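Local coordinates for protein SusD homolog (Bacteroides thetaiotaomicron VPI-5482, PDB 3FDH) that probably binds sugar chains at the outer membrane, as SusD does in starch uptake, at residues N456-N468 against A480-V492. Numbering follows the deposited sequence.
Sequences NSSKFPLRYPYGN and AYGNGDYVYSEPV
R463 reaches across to the backbone carbonyl of E490. Its NH1 donates to E490 O at 2.8 Å and nearly straight, with the acceptor in the guanidinium plane. NH1 sits above the plane of that carbonyl, not on a lone pair. With CG between the backbone N and the carbonyl carbon (chi1 62°), the chain passes V487 and then bends at chi3 (-69°), which brings NH1 to E490 O. V492 CG1 lies over one face of the guanidinium, and the Y486 ring lies toward the other. NE donates to a water 3.1 Å away. The same water accepts from Y486 OH and donates to Y464 O, so one molecule ties three groups together. NH2 is held by F127 O and by a salt bridge to the terminal carboxylate of R499. With an alanine in its place, E490 O would probably lose its NH1 donor, the R499 carboxylate this charged mate, and a gap would be likely to open between Y486 and V492. This is loop-on-loop packing in a helix-rich SusD-like fold, whose family belongs to the TPR clan. Backbone meets backbone directly at L462 N, which donates to V487 O at 2.8 Å; waters bridge other backbone atoms. One water donates to both F460 O and Y488 O; a second bridges S458 O and Y488 O. A third donates to L462 O and accepts from V492 N, and R439 also donates to L462 O. K459 O takes its bond from R65, while K459 CG lies 3.9 Å from the centroid of the Y488 ring, a CH-pi contact. V487 CG2 covers the opposite face of that ring. Y466 N donates weakly to Y486 OH. The Y466 and Y486 ring planes are only 12° apart, but the rings hardly overlap. Y466 OH bonds to D129 O.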
ATOM      1  N   ASN A 456     -14.434  16.047  -3.414  1.00 31.70           N
ATOM      2  CA  ASN A 456     -13.984  15.235  -4.548  1.00 31.82           C
ATOM      3  C   ASN A 456     -14.618  15.631  -5.884  1.00 34.44           C
ATOM      4  O   ASN A 456     -14.255  15.078  -6.924  1.00 35.99           O
ATOM      5  CB  ASN A 456     -14.276  13.755  -4.281  1.00 30.98           C
ATOM      6  CG  ASN A 456     -13.274  13.128  -3.376  1.00 31.74           C
ATOM      7  OD1 ASN A 456     -12.242  13.714  -3.048  1.00 31.94           O
ATOM      8  ND2 ASN A 456     -13.545  11.913  -2.994  1.00 27.91           N
ATOM      9  N   SER A 457     -15.538  16.598  -5.835  1.00 34.42           N
ATOM     10  CA  SER A 457     -16.242  17.064  -7.026  1.00 35.56           C
ATOM     11  C   SER A 457     -15.230  17.693  -7.961  1.00 35.01           C
ATOM     12  O   SER A 457     -15.266  17.508  -9.175  1.00 36.72           O
ATOM     13  CB  SER A 457     -17.347  18.068  -6.677  1.00 36.13           C
ATOM     14  OG  SER A 457     -16.820  19.144  -5.913  1.00 42.85           O
ATOM     15  N   SER A 458     -14.285  18.418  -7.367  1.00 33.16           N
ATOM     16  CA  SER A 458     -13.205  19.026  -8.132  1.00 31.27           C
ATOM     17  C   SER A 458     -11.816  18.824  -7.532  1.00 29.59           C
ATOM     18  O   SER A 458     -10.823  19.176  -8.162  1.00 27.48           O
ATOM     19  CB  SER A 458     -13.434  20.517  -8.249  1.00 29.76           C
ATOM     20  OG  SER A 458     -13.374  21.119  -6.961  1.00 32.59           O
ATOM     21  N   LYS A 459     -11.736  18.218  -6.354  1.00 28.55           N
ATOM     22  CA  LYS A 459     -10.456  18.046  -5.679  1.00 29.87           C
ATOM     23  C   LYS A 459     -10.073  16.656  -5.216  1.00 28.67           C
ATOM     24  O   LYS A 459      -9.495  16.483  -4.145  1.00 30.46           O
ATOM     25  CB  LYS A 459     -10.318  19.019  -4.513  1.00 30.64           C
ATOM     26  CG  LYS A 459     -10.046  20.423  -5.047  1.00 35.08           C
ATOM     27  CD  LYS A 459      -9.956  21.386  -3.940  1.00 39.69           C
ATOM     28  CE  LYS A 459      -9.308  22.606  -4.411  1.00 45.14           C
ATOM     29  NZ  LYS A 459      -9.228  23.506  -3.235  1.00 54.45           N
ATOM     30  N   PHE A 460     -10.396  15.667  -6.039  1.00 27.46           N
ATOM     31  CA  PHE A 460      -9.904  14.325  -5.795  1.00 28.51           C
ATOM     32  C   PHE A 460      -8.507  14.221  -6.391  1.00 28.47           C
ATOM     33  O   PHE A 460      -8.338  14.408  -7.591  1.00 32.59           O
ATOM     34  CB  PHE A 460     -10.763  13.247  -6.437  1.00 29.37           C
ATOM     35  CG  PHE A 460     -10.205  11.902  -6.191  1.00 27.92           C
ATOM     36  CD1 PHE A 460     -10.290  11.337  -4.931  1.00 29.71           C
ATOM     37  CD2 PHE A 460      -9.497  11.241  -7.177  1.00 28.55           C
ATOM     38  CE1 PHE A 460      -9.694  10.128  -4.647  1.00 32.14           C
ATOM     39  CE2 PHE A 460      -8.948  10.024  -6.923  1.00 28.99           C
ATOM     40  CZ  PHE A 460      -9.028   9.457  -5.646  1.00 31.27           C
ATOM     41  N   PRO A 461      -7.479  13.955  -5.565  1.00 29.07           N
ATOM     42  CA  PRO A 461      -6.156  13.912  -6.151  1.00 29.05           C
ATOM     43  C   PRO A 461      -5.854  12.677  -6.969  1.00 29.94           C
ATOM     44  O   PRO A 461      -5.877  11.551  -6.477  1.00 29.03           O
ATOM     45  CB  PRO A 461      -5.226  13.964  -4.943  1.00 29.84           C
ATOM     46  CG  PRO A 461      -6.038  13.419  -3.810  1.00 31.17           C
ATOM     47  CD  PRO A 461      -7.486  13.549  -4.152  1.00 30.80           C
ATOM     48  N   LEU A 462      -5.514  12.933  -8.223  1.00 29.83           N
ATOM     49  CA  LEU A 462      -5.246  11.846  -9.189  1.00 29.63           C
ATOM     50  C   LEU A 462      -3.817  11.367  -9.088  1.00 29.86           C
ATOM     51  O   LEU A 462      -3.424  10.373  -9.702  1.00 29.03           O
ATOM     52  CB  LEU A 462      -5.481  12.341 -10.609  1.00 28.59           C
ATOM     53  CG  LEU A 462      -6.873  12.883 -10.882  1.00 31.07           C
ATOM     54  CD1 LEU A 462      -6.980  13.432 -12.292  1.00 24.17           C
ATOM     55  CD2 LEU A 462      -7.845  11.814 -10.756  1.00 25.35           C
ATOM     56  N   ARG A 463      -3.059  12.116  -8.302  1.00 29.27           N
ATOM     57  CA  ARG A 463      -1.625  11.865  -8.109  1.00 28.43           C
ATOM     58  C   ARG A 463      -1.107  12.716  -6.978  1.00 27.45           C
ATOM     59  O   ARG A 463      -1.847  13.567  -6.470  1.00 28.31           O
ATOM     60  CB  ARG A 463      -0.864  12.252  -9.392  1.00 26.47           C
ATOM     61  CG  ARG A 463      -0.955  13.708  -9.773  1.00 27.17           C
ATOM     62  CD  ARG A 463      -0.836  13.868 -11.290  1.00 26.95           C
ATOM     63  NE  ARG A 463       0.495  13.557 -11.805  1.00 27.76           N
ATOM     64  CZ  ARG A 463       0.783  13.278 -13.066  1.00 28.58           C
ATOM     65  NH1 ARG A 463      -0.171  13.206 -13.986  1.00 29.90           N
ATOM     66  NH2 ARG A 463       2.047  13.041 -13.393  1.00 28.36           N
ATOM     67  N   TYR A 464       0.173  12.514  -6.640  1.00 28.88           N
ATOM     68  CA  TYR A 464       0.866  13.307  -5.605  1.00 27.64           C
ATOM     69  C   TYR A 464       1.713  14.367  -6.303  1.00 26.42           C
ATOM     70  O   TYR A 464       2.312  14.084  -7.351  1.00 29.07           O
ATOM     71  CB  TYR A 464       1.793  12.481  -4.744  1.00 26.69           C
ATOM     72  CG  TYR A 464       1.021  11.582  -3.779  1.00 20.79           C
ATOM     73  CD1 TYR A 464      -0.302  11.331  -4.006  1.00 23.81           C
ATOM     74  CD2 TYR A 464       1.644  11.006  -2.695  1.00 28.91           C
ATOM     75  CE1 TYR A 464      -1.009  10.485  -3.142  1.00 22.48           C
ATOM     76  CE2 TYR A 464       0.964  10.201  -1.865  1.00 27.56           C
ATOM     77  CZ  TYR A 464      -0.338   9.946  -2.075  1.00 27.52           C
ATOM     78  OH  TYR A 464      -0.946   9.085  -1.158  1.00 27.47           O
ATOM     79  N   PRO A 465       1.828  15.563  -5.693  1.00 26.27           N
ATOM     80  CA  PRO A 465       2.676  16.559  -6.316  1.00 25.92           C
ATOM     81  C   PRO A 465       4.179  16.277  -6.170  1.00 26.70           C
ATOM     82  O   PRO A 465       4.648  15.702  -5.174  1.00 26.50           O
ATOM     83  CB  PRO A 465       2.315  17.846  -5.545  1.00 26.18           C
ATOM     84  CG  PRO A 465       1.845  17.362  -4.204  1.00 26.44           C
ATOM     85  CD  PRO A 465       1.094  16.116  -4.530  1.00 27.06           C
ATOM     86  N   TYR A 466       4.919  16.689  -7.179  1.00 26.22           N
ATOM     87  CA  TYR A 466       6.386  16.546  -7.173  1.00 27.22           C
ATOM     88  C   TYR A 466       7.006  17.285  -5.985  1.00 29.18           C
ATOM     89  O   TYR A 466       6.523  18.350  -5.539  1.00 30.05           O
ATOM     90  CB  TYR A 466       7.020  17.082  -8.462  1.00 30.27           C
ATOM     91  CG  TYR A 466       6.566  16.399  -9.750  1.00 31.58           C
ATOM     92  CD1 TYR A 466       6.951  15.098 -10.042  1.00 28.90           C
ATOM     93  CD2 TYR A 466       5.755  17.063 -10.666  1.00 31.58           C
ATOM     94  CE1 TYR A 466       6.517  14.455 -11.219  1.00 29.24           C
ATOM     95  CE2 TYR A 466       5.333  16.438 -11.856  1.00 31.25           C
ATOM     96  CZ  TYR A 466       5.733  15.149 -12.130  1.00 29.91           C
ATOM     97  OH  TYR A 466       5.309  14.541 -13.285  1.00 30.56           O
ATOM     98  N   GLY A 467       8.119  16.736  -5.518  1.00 28.86           N
ATOM     99  CA  GLY A 467       8.839  17.288  -4.373  1.00 29.47           C
ATOM    100  C   GLY A 467       9.484  18.585  -4.721  1.00 28.08           C
ATOM    101  O   GLY A 467      10.038  18.749  -5.800  1.00 30.14           O
ATOM    102  N   ASN A 468       9.422  19.524  -3.788  1.00 30.98           N
ATOM    103  CA  ASN A 468       9.958  20.870  -4.032  1.00 29.79           C
ATOM    104  C   ASN A 468      11.467  20.852  -4.146  1.00 29.90           C
ATOM    105  O   ASN A 468      12.084  21.792  -4.650  1.00 31.22           O
ATOM    106  CB  ASN A 468       9.494  21.918  -2.991  1.00 31.21           C
ATOM    107  CG  ASN A 468       9.994  21.637  -1.585  1.00 36.33           C
ATOM    108  OD1 ASN A 468       9.512  20.750  -0.921  1.00 36.38           O
ATOM    109  ND2 ASN A 468      10.943  22.431  -1.120  1.00 42.93           N
ATOM    110  N   ALA A 480       6.690  20.843 -14.899  1.00 31.06           N
ATOM    111  CA  ALA A 480       5.630  19.841 -14.804  1.00 30.81           C
ATOM    112  C   ALA A 480       4.730  20.049 -13.582  1.00 32.26           C
ATOM    113  O   ALA A 480       3.535  19.745 -13.610  1.00 29.63           O
ATOM    114  CB  ALA A 480       6.199  18.427 -14.766  1.00 31.69           C
ATOM    115  N   TYR A 481       5.318  20.598 -12.521  1.00 31.92           N
ATOM    116  CA  TYR A 481       4.577  20.811 -11.263  1.00 30.81           C
ATOM    117  C   TYR A 481       3.617  21.995 -11.413  1.00 30.78           C
ATOM    118  O   TYR A 481       2.508  22.026 -10.857  1.00 31.55           O
ATOM    119  CB  TYR A 481       5.529  21.034 -10.060  1.00 30.25           C
ATOM    120  CG  TYR A 481       4.753  21.510  -8.859  1.00 28.54           C
ATOM    121  CD1 TYR A 481       3.949  20.640  -8.136  1.00 25.72           C
ATOM    122  CD2 TYR A 481       4.791  22.819  -8.468  1.00 30.95           C
ATOM    123  CE1 TYR A 481       3.208  21.102  -7.069  1.00 32.05           C
ATOM    124  CE2 TYR A 481       4.083  23.275  -7.402  1.00 30.00           C
ATOM    125  CZ  TYR A 481       3.276  22.430  -6.712  1.00 32.05           C
ATOM    126  OH  TYR A 481       2.538  22.928  -5.677  1.00 29.56           O
ATOM    127  N   GLY A 482       4.067  22.976 -12.168  1.00 31.32           N
ATOM    128  CA  GLY A 482       3.283  24.198 -12.375  1.00 31.85           C
ATOM    129  C   GLY A 482       2.905  24.842 -11.045  1.00 32.13           C
ATOM    130  O   GLY A 482       3.765  25.229 -10.287  1.00 33.01           O
ATOM    131  N   ASN A 483       1.610  24.962 -10.777  1.00 32.18           N
ATOM    132  CA  ASN A 483       1.112  25.573  -9.528  1.00 31.01           C
ATOM    133  C   ASN A 483       0.454  24.514  -8.697  1.00 30.37           C
ATOM    134  O   ASN A 483      -0.154  24.783  -7.659  1.00 31.78           O
ATOM    135  CB  ASN A 483       0.135  26.730  -9.777  1.00 31.90           C
ATOM    136  CG  ASN A 483      -1.137  26.296 -10.453  1.00 32.60           C
ATOM    137  OD1 ASN A 483      -1.370  25.106 -10.652  1.00 33.62           O
ATOM    138  ND2 ASN A 483      -1.973  27.256 -10.795  1.00 37.13           N
ATOM    139  N   GLY A 484       0.607  23.300  -9.193  1.00 29.23           N
ATOM    140  CA  GLY A 484       0.132  22.073  -8.532  1.00 27.96           C
ATOM    141  C   GLY A 484      -1.317  21.679  -8.801  1.00 29.82           C
ATOM    142  O   GLY A 484      -1.762  20.624  -8.375  1.00 30.95           O
ATOM    143  N   ASP A 485      -2.059  22.541  -9.491  1.00 31.64           N
ATOM    144  CA  ASP A 485      -3.492  22.248  -9.733  1.00 31.42           C
ATOM    145  C   ASP A 485      -3.651  20.988 -10.564  1.00 30.68           C
ATOM    146  O   ASP A 485      -4.665  20.305 -10.531  1.00 31.14           O
ATOM    147  CB  ASP A 485      -4.206  23.413 -10.419  1.00 31.82           C
ATOM    148  CG  ASP A 485      -4.408  24.599  -9.513  1.00 34.69           C
ATOM    149  OD1 ASP A 485      -4.322  24.471  -8.272  1.00 37.37           O
ATOM    150  OD2 ASP A 485      -4.674  25.685 -10.068  1.00 40.94           O
ATOM    151  N   TYR A 486      -2.596  20.667 -11.286  1.00 31.39           N
ATOM    152  CA  TYR A 486      -2.591  19.499 -12.214  1.00 29.19           C
ATOM    153  C   TYR A 486      -2.847  18.178 -11.477  1.00 29.87           C
ATOM    154  O   TYR A 486      -3.318  17.192 -12.039  1.00 29.69           O
ATOM    155  CB  TYR A 486      -1.268  19.450 -13.028  1.00 29.59           C
ATOM    156  CG  TYR A 486      -0.144  18.856 -12.209  1.00 25.12           C
ATOM    157  CD1 TYR A 486       0.462  19.567 -11.168  1.00 24.00           C
ATOM    158  CD2 TYR A 486       0.261  17.540 -12.429  1.00 26.95           C
ATOM    159  CE1 TYR A 486       1.467  18.976 -10.380  1.00 27.64           C
ATOM    160  CE2 TYR A 486       1.277  16.968 -11.672  1.00 28.22           C
ATOM    161  CZ  TYR A 486       1.866  17.668 -10.643  1.00 31.04           C
ATOM    162  OH  TYR A 486       2.842  17.041  -9.879  1.00 31.35           O
ATOM    163  N   VAL A 487      -2.618  18.179 -10.171  1.00 29.64           N
ATOM    164  CA  VAL A 487      -2.778  16.937  -9.408  1.00 28.79           C
ATOM    165  C   VAL A 487      -4.252  16.524  -9.437  1.00 27.30           C
ATOM    166  O   VAL A 487      -4.595  15.365  -9.244  1.00 29.60           O
ATOM    167  CB  VAL A 487      -2.248  17.034  -7.938  1.00 30.55           C
ATOM    168  CG1 VAL A 487      -0.759  17.519  -7.908  1.00 25.83           C
ATOM    169  CG2 VAL A 487      -3.113  17.908  -7.116  1.00 36.17           C
ATOM    170  N   TYR A 488      -5.112  17.475  -9.741  1.00 26.61           N
ATOM    171  CA  TYR A 488      -6.536  17.200  -9.742  1.00 29.94           C
ATOM    172  C   TYR A 488      -7.115  17.009 -11.128  1.00 29.07           C
ATOM    173  O   TYR A 488      -8.263  16.581 -11.252  1.00 30.68           O
ATOM    174  CB  TYR A 488      -7.314  18.337  -9.076  1.00 29.85           C
ATOM    175  CG  TYR A 488      -6.976  18.602  -7.623  1.00 29.58           C
ATOM    176  CD1 TYR A 488      -7.205  17.648  -6.678  1.00 29.10           C
ATOM    177  CD2 TYR A 488      -6.461  19.818  -7.213  1.00 32.94           C
ATOM    178  CE1 TYR A 488      -6.919  17.888  -5.319  1.00 33.62           C
ATOM    179  CE2 TYR A 488      -6.176  20.074  -5.880  1.00 31.53           C
ATOM    180  CZ  TYR A 488      -6.403  19.097  -4.936  1.00 33.47           C
ATOM    181  OH  TYR A 488      -6.147  19.348  -3.596  1.00 33.07           O
ATOM    182  N   SER A 489      -6.356  17.381 -12.155  1.00 30.24           N
ATOM    183  CA  SER A 489      -6.841  17.295 -13.532  1.00 28.43           C
ATOM    184  C   SER A 489      -6.063  16.357 -14.475  1.00 30.44           C
ATOM    185  O   SER A 489      -6.564  15.967 -15.496  1.00 30.99           O
ATOM    186  CB  SER A 489      -6.802  18.680 -14.162  1.00 26.61           C
ATOM    187  OG  SER A 489      -5.482  19.161 -14.150  1.00 33.40           O
ATOM    188  N   GLU A 490      -4.852  15.972 -14.107  1.00 29.44           N
ATOM    189  CA  GLU A 490      -4.015  15.187 -15.002  1.00 27.53           C
ATOM    190  C   GLU A 490      -3.793  13.795 -14.473  1.00 27.56           C
ATOM    191  O   GLU A 490      -2.941  13.591 -13.634  1.00 28.65           O
ATOM    192  CB  GLU A 490      -2.658  15.864 -15.167  1.00 26.60           C
ATOM    193  CG  GLU A 490      -2.720  17.206 -15.946  1.00 28.70           C
ATOM    194  CD  GLU A 490      -3.066  17.026 -17.391  1.00 35.65           C
ATOM    195  OE1 GLU A 490      -3.066  15.881 -17.874  1.00 30.95           O
ATOM    196  OE2 GLU A 490      -3.328  18.045 -18.083  1.00 30.72           O
ATOM    197  N   PRO A 491      -4.551  12.821 -14.979  1.00 28.53           N
ATOM    198  CA  PRO A 491      -4.340  11.455 -14.466  1.00 26.71           C
ATOM    199  C   PRO A 491      -2.946  10.953 -14.843  1.00 28.03           C
ATOM    200  O   PRO A 491      -2.338  11.449 -15.766  1.00 27.49           O
ATOM    201  CB  PRO A 491      -5.359  10.618 -15.237  1.00 28.48           C
ATOM    202  CG  PRO A 491      -6.304  11.548 -15.829  1.00 26.51           C
ATOM    203  CD  PRO A 491      -5.650  12.887 -15.951  1.00 29.96           C
ATOM    204  N   VAL A 492      -2.461   9.942 -14.151  1.00 27.80           N
ATOM    205  CA  VAL A 492      -1.172   9.323 -14.543  1.00 28.22           C
ATOM    206  C   VAL A 492      -1.408   8.504 -15.826  1.00 29.16           C
ATOM    207  O   VAL A 492      -2.554   8.221 -16.203  1.00 31.40           O
ATOM    208  CB  VAL A 492      -0.542   8.483 -13.385  1.00 27.50           C
ATOM    209  CG1 VAL A 492      -0.363   9.430 -12.179  1.00 23.57           C
ATOM    210  CG2 VAL A 492      -1.381   7.230 -12.991  1.00 25.22           C
TER
HETATM  211  O   HOH W   1     -10.840  18.466 -11.124  0.50 26.39           O
HETATM  212  O   HOH W   2      -9.820  14.828  -9.761  1.00 23.47           O
HETATM  213  O   HOH W   3      -4.335   8.991 -12.026  1.00 22.69           O
HETATM  214  O   HOH W   4       2.834  14.278  -9.931  1.00 24.25           O